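Local atomic coordinates of putative diflavin flavoprotein A 5 (Nostoc sp. PCC 7120, PDB entry 4FEK), a protein that probably transfers electrons from NADH to oxygen, reducing it to water, this fragment being its N-terminal metallo-hydrolase-like section. Residues E136-G141 against L146-I151; Q168-D173 against E217-L222. All coordinates share one frame; numbering follows the deposited sequence.

Interaction 1: E136-G141 against L146-I151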
# COMPACT_ATOMS: atom_id res chain seq x y z
N GLU A 136 5.16 -14.80 12.00
CA GLU A 136 6.56 -14.46 11.86
C GLU A 136 6.76 -12.99 11.54
O GLU A 136 5.90 -12.35 10.93
CB GLU A 136 7.23 -15.33 10.80
CG GLU A 136 7.36 -16.79 11.20
CD GLU A 136 8.19 -16.98 12.47
OE1 GLU A 136 9.16 -16.21 12.67
OE2 GLU A 136 7.87 -17.90 13.26
N THR A 137 7.89 -12.46 11.97
CA THR A 137 8.24 -11.08 11.67
C THR A 137 9.43 -11.04 10.73
O THR A 137 10.07 -12.06 10.47
CB THR A 137 8.54 -10.28 12.94
OG1 THR A 137 9.61 -10.90 13.66
CG2 THR A 137 7.30 -10.20 13.84
N LEU A 138 9.71 -9.85 10.20
CA LEU A 138 10.85 -9.65 9.34
C LEU A 138 11.70 -8.52 9.89
O LEU A 138 11.26 -7.36 9.93
CB LEU A 138 10.39 -9.32 7.92
CG LEU A 138 11.47 -9.04 6.88
CD1 LEU A 138 12.32 -10.27 6.62
CD2 LEU A 138 10.84 -8.53 5.59
N ASP A 139 12.91 -8.84 10.33
CA ASP A 139 13.79 -7.83 10.89
C ASP A 139 14.67 -7.21 9.80
O ASP A 139 15.49 -7.89 9.19
CB ASP A 139 14.63 -8.43 12.02
CG ASP A 139 15.50 -7.39 12.73
OD1 ASP A 139 15.31 -6.17 12.51
OD2 ASP A 139 16.36 -7.79 13.53
N LEU A 140 14.48 -5.92 9.58
CA LEU A 140 15.31 -5.17 8.64
C LEU A 140 16.58 -4.64 9.31
O LEU A 140 17.48 -4.09 8.65
CB LEU A 140 14.51 -3.99 8.07
CG LEU A 140 13.79 -4.14 6.73
CD1 LEU A 140 13.42 -5.56 6.45
CD2 LEU A 140 12.57 -3.20 6.62
N GLY A 141 16.64 -4.79 10.64
CA GLY A 141 17.75 -4.27 11.42
C GLY A 141 17.48 -2.85 11.90
O GLY A 141 16.50 -2.22 11.49
N LEU A 146 9.40 -5.76 11.20
CA LEU A 146 8.10 -5.68 10.54
C LEU A 146 7.15 -6.75 11.05
O LEU A 146 7.49 -7.93 11.04
CB LEU A 146 8.28 -5.89 9.04
CG LEU A 146 8.49 -4.64 8.19
CD1 LEU A 146 9.17 -3.56 8.96
CD2 LEU A 146 9.24 -4.97 6.90
N LYS A 147 5.97 -6.33 11.50
CA LYS A 147 4.90 -7.26 11.86
C LYS A 147 3.92 -7.32 10.69
O LYS A 147 3.69 -6.31 10.04
CB LYS A 147 4.18 -6.79 13.12
CG LYS A 147 5.12 -6.64 14.32
CD LYS A 147 4.35 -6.52 15.63
CE LYS A 147 5.26 -6.76 16.84
NZ LYS A 147 4.51 -6.60 18.12
N PHE A 148 3.37 -8.50 10.41
CA PHE A 148 2.46 -8.69 9.28
C PHE A 148 1.06 -9.11 9.70
O PHE A 148 0.88 -10.04 10.50
CB PHE A 148 3.06 -9.69 8.28
CG PHE A 148 4.31 -9.18 7.63
CD1 PHE A 148 5.56 -9.45 8.18
CD2 PHE A 148 4.24 -8.41 6.48
CE1 PHE A 148 6.72 -8.96 7.60
CE2 PHE A 148 5.41 -7.92 5.89
CZ PHE A 148 6.64 -8.20 6.45
N LEU A 149 0.06 -8.40 9.17
CA LEU A 149 -1.32 -8.65 9.52
C LEU A 149 -2.12 -8.92 8.25
O LEU A 149 -2.58 -7.99 7.58
CB LEU A 149 -1.92 -7.46 10.28
CG LEU A 149 -1.27 -7.00 11.60
CD1 LEU A 149 -0.00 -6.16 11.38
CD2 LEU A 149 -2.26 -6.24 12.44
N PRO A 150 -2.28 -10.20 7.91
CA PRO A 150 -3.06 -10.51 6.71
C PRO A 150 -4.49 -10.09 6.97
O PRO A 150 -5.05 -10.37 8.04
CB PRO A 150 -2.96 -12.05 6.61
CG PRO A 150 -1.72 -12.39 7.39
CD PRO A 150 -1.72 -11.41 8.53
N ILE A 151 -5.06 -9.40 5.99
CA ILE A 151 -6.47 -9.01 6.05
C ILE A 151 -7.19 -9.54 4.80
O ILE A 151 -7.66 -8.76 3.97
CB ILE A 151 -6.65 -7.48 6.24
CG1 ILE A 151 -5.81 -6.70 5.23
CG2 ILE A 151 -6.26 -7.08 7.69
CD1 ILE A 151 -6.24 -5.24 5.10
O HOH W 1 4.09 -10.57 12.14

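Interaction 2: Q168-D173 against E217-L222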
# COMPACT_ATOMS: atom_id res chain seq x y z
N GLN A 168 6.38 2.99 14.08
CA GLN A 168 4.93 2.91 14.34
C GLN A 168 4.09 3.33 13.13
O GLN A 168 3.00 3.91 13.27
CB GLN A 168 4.53 3.66 15.61
CG GLN A 168 5.37 3.23 16.80
CD GLN A 168 4.87 3.74 18.13
OE1 GLN A 168 4.49 4.90 18.26
NE2 GLN A 168 4.89 2.88 19.13
N ILE A 169 4.61 3.03 11.95
CA ILE A 169 3.88 3.29 10.72
C ILE A 169 3.19 1.99 10.31
O ILE A 169 3.78 0.92 10.32
CB ILE A 169 4.81 3.77 9.59
CG1 ILE A 169 5.38 5.18 9.88
CG2 ILE A 169 4.07 3.80 8.27
CD1 ILE A 169 6.39 5.66 8.79
N LEU A 170 1.92 2.10 9.95
CA LEU A 170 1.19 0.96 9.41
C LEU A 170 0.99 1.18 7.91
O LEU A 170 0.41 2.19 7.50
CB LEU A 170 -0.15 0.84 10.13
CG LEU A 170 -1.01 -0.33 9.66
CD1 LEU A 170 -0.31 -1.62 10.03
CD2 LEU A 170 -2.41 -0.25 10.32
N TYR A 171 1.48 0.24 7.11
CA TYR A 171 1.37 0.29 5.65
C TYR A 171 0.08 -0.44 5.29
O TYR A 171 -0.03 -1.65 5.51
CB TYR A 171 2.60 -0.38 5.01
CG TYR A 171 3.89 0.39 5.39
CD1 TYR A 171 4.36 1.43 4.60
CD2 TYR A 171 4.57 0.10 6.57
CE1 TYR A 171 5.49 2.16 4.95
CE2 TYR A 171 5.72 0.83 6.95
CZ TYR A 171 6.16 1.86 6.13
OH TYR A 171 7.28 2.59 6.48
N THR A 172 -0.90 0.30 4.78
CA THR A 172 -2.27 -0.20 4.72
C THR A 172 -2.74 -0.41 3.29
O THR A 172 -3.88 -0.89 3.08
CB THR A 172 -3.28 0.73 5.43
OG1 THR A 172 -3.34 2.00 4.75
CG2 THR A 172 -2.91 0.94 6.88
N ASP A 173 -1.89 -0.04 2.32
CA ASP A 173 -2.17 -0.26 0.89
C ASP A 173 -3.56 0.30 0.53
O ASP A 173 -3.78 1.50 0.66
CB ASP A 173 -2.10 -1.77 0.58
CG ASP A 173 -2.10 -2.08 -0.92
OD1 ASP A 173 -1.99 -1.14 -1.74
OD2 ASP A 173 -2.22 -3.27 -1.26
N GLU A 217 -10.53 -4.33 13.65
CA GLU A 217 -10.30 -5.06 14.89
C GLU A 217 -8.84 -5.55 14.98
O GLU A 217 -8.22 -5.45 16.04
CB GLU A 217 -11.26 -6.24 15.03
CG GLU A 217 -11.64 -6.58 16.48
CD GLU A 217 -10.50 -7.21 17.26
OE1 GLU A 217 -9.75 -8.03 16.68
OE2 GLU A 217 -10.34 -6.89 18.47
N LYS A 218 -8.33 -6.10 13.88
CA LYS A 218 -6.93 -6.58 13.82
C LYS A 218 -5.90 -5.51 14.14
O LYS A 218 -4.94 -5.75 14.88
CB LYS A 218 -6.61 -7.20 12.45
CG LYS A 218 -7.03 -8.65 12.30
CD LYS A 218 -7.10 -9.06 10.83
CE LYS A 218 -7.88 -10.35 10.62
NZ LYS A 218 -8.46 -10.47 9.24
N ILE A 219 -6.09 -4.31 13.60
CA ILE A 219 -5.10 -3.27 13.82
C ILE A 219 -5.32 -2.51 15.12
O ILE A 219 -4.43 -1.78 15.55
CB ILE A 219 -5.05 -2.27 12.64
CG1 ILE A 219 -6.31 -1.41 12.60
CG2 ILE A 219 -4.83 -2.99 11.29
CD1 ILE A 219 -6.34 -0.45 11.42
N SER A 220 -6.48 -2.69 15.75
CA SER A 220 -6.85 -1.91 16.94
C SER A 220 -5.87 -1.99 18.11
O SER A 220 -5.76 -1.04 18.88
CB SER A 220 -8.27 -2.24 17.42
OG SER A 220 -8.34 -3.54 17.96
N ASP A 221 -5.16 -3.10 18.25
CA ASP A 221 -4.16 -3.18 19.31
C ASP A 221 -2.80 -2.54 18.97
O ASP A 221 -1.91 -2.48 19.82
CB ASP A 221 -3.99 -4.61 19.80
CG ASP A 221 -5.02 -4.98 20.87
OD1 ASP A 221 -5.10 -4.26 21.89
OD2 ASP A 221 -5.75 -5.98 20.67
N LEU A 222 -2.64 -2.03 17.76
CA LEU A 222 -1.39 -1.41 17.35
C LEU A 222 -1.30 0.04 17.80
O LEU A 222 -2.28 0.78 17.77
CB LEU A 222 -1.20 -1.48 15.84
CG LEU A 222 -1.03 -2.87 15.24
CD1 LEU A 222 -0.76 -2.78 13.74
CD2 LEU A 222 0.08 -3.60 15.97

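Interaction 1: E136-G141 against L146-I151
Leu-138 and Leu-146 run alongside each other on the same face of the hairpin, bringing CD2 of Leu-138 to 4.1 Å from CD2 of Leu-146. Leu-140 slants across the second of these leucines and sets its own CD2 3.8 Å from Leu-146 CD2; leucine's forked end suits this place, since one methyl of Leu-146 meets both neighbours. Phe-148 has a flat ring that can set its edge against the facing strand: its CE1 lies 3.7 Å from Leu-138 CB, an atom in the ring plane. With chi1 at -66°, CG stands anti to the carbonyl carbon and the ring leans toward that strand. These residues fill the inward side of a beta hairpin, strands 138-139 and 145-150, at one margin of the five-stranded sheet of the metallo-beta-lactamase αββα sandwich; Tyr-82, Ile-84 and Met-132 from the other sheet pack against them. In the hydrogen-bonded antiparallel pair, Leu-138 N reaches Leu-146 O at 3.1 Å on a lone pair, whereas Leu-146 N meets Leu-138 O at 2.8 Å, tilted 35° from the carbonyl plane. Toward Glu-136 and Phe-148 the strands part, and a water donates to Glu-136 O and accepts from Phe-148 N. On the other side, toward the hairpin turn, Asp-139 OD1 accepts from Gly-141 N at 2.7 Å in an Asx turn, the N-H arriving from above the carboxylate plane.

Interaction 2: Q168-D173 against E217-L222
Leu-170 reaches from its strand to Ile-219 and Leu-222, giving one methyl to each. Here the five-stranded sheet of the metallo-beta-lactamase αββα sandwich meets one of its covering helices, 209-219, and the turn that follows it. CD2 of Leu-170 lies 3.8 Å from CG2 of Ile-219 and 4.1 Å from its CB, while CD1 of Leu-170 meets CD1 of Leu-222 at 3.9 Å. Leu-170 lies roughly perpendicular to both partners, and its forked end suits this arrangement because each prong has a separate target. The fork is carried out toward the helix by a chi1 of 180°, which leaves CG opposite the backbone N. Ile-219 has its CG1 held between N and the carbonyl carbon (chi1 70°), and CG2 is the branch closest to the leucine. Both contacts are purely apolar, fitting for a buried interface.

Around this first shell, Cys-161, Tyr-163 and Val-224 also touch Leu-170, and backbone hydrogen bonds to Leu-226 and Ala-228 hold its strand beside 226-229. Tyr-171, the next residue along, makes an edge-to-face contact with Tyr-46. At the end of the segment, Asp-173 OD2 is hydrogen-bonded to His-87 ND1.

What places Ile-219 and Leu-222 together is a type I turn, closed by Leu-222 N to Ile-219 O at 2.9 Å. Within this turn, Ser-220, a small residue with a hydroxyl able to reach back, turns to the helix: its OG, at 2.7 Å, and its N, at 3.3 Å, both meet Glu-217 O from the same face of the carbonyl plane.

How the interactions relate
From the N terminus, the chain first makes the seven-stranded sheet and then enters the five-stranded one at interaction 1, which closes a short hairpin with four residues between its segments. Interaction 2 opens only after this is complete and closes a much longer excursion of 43 residues, including helix 194-205 and most of helix 209-219. The two loops therefore stand in series, neither nested nor crossed. Interaction 1 joins neighbouring strands at one margin of the sheet, whereas interaction 2 fastens an outer helix to it. Their centres are about 12 Å apart, and they touch, for example where Leu-149 CD2 packs 3.7 Å from Lys-218 O and 4.0 Å from Leu-222 CD1.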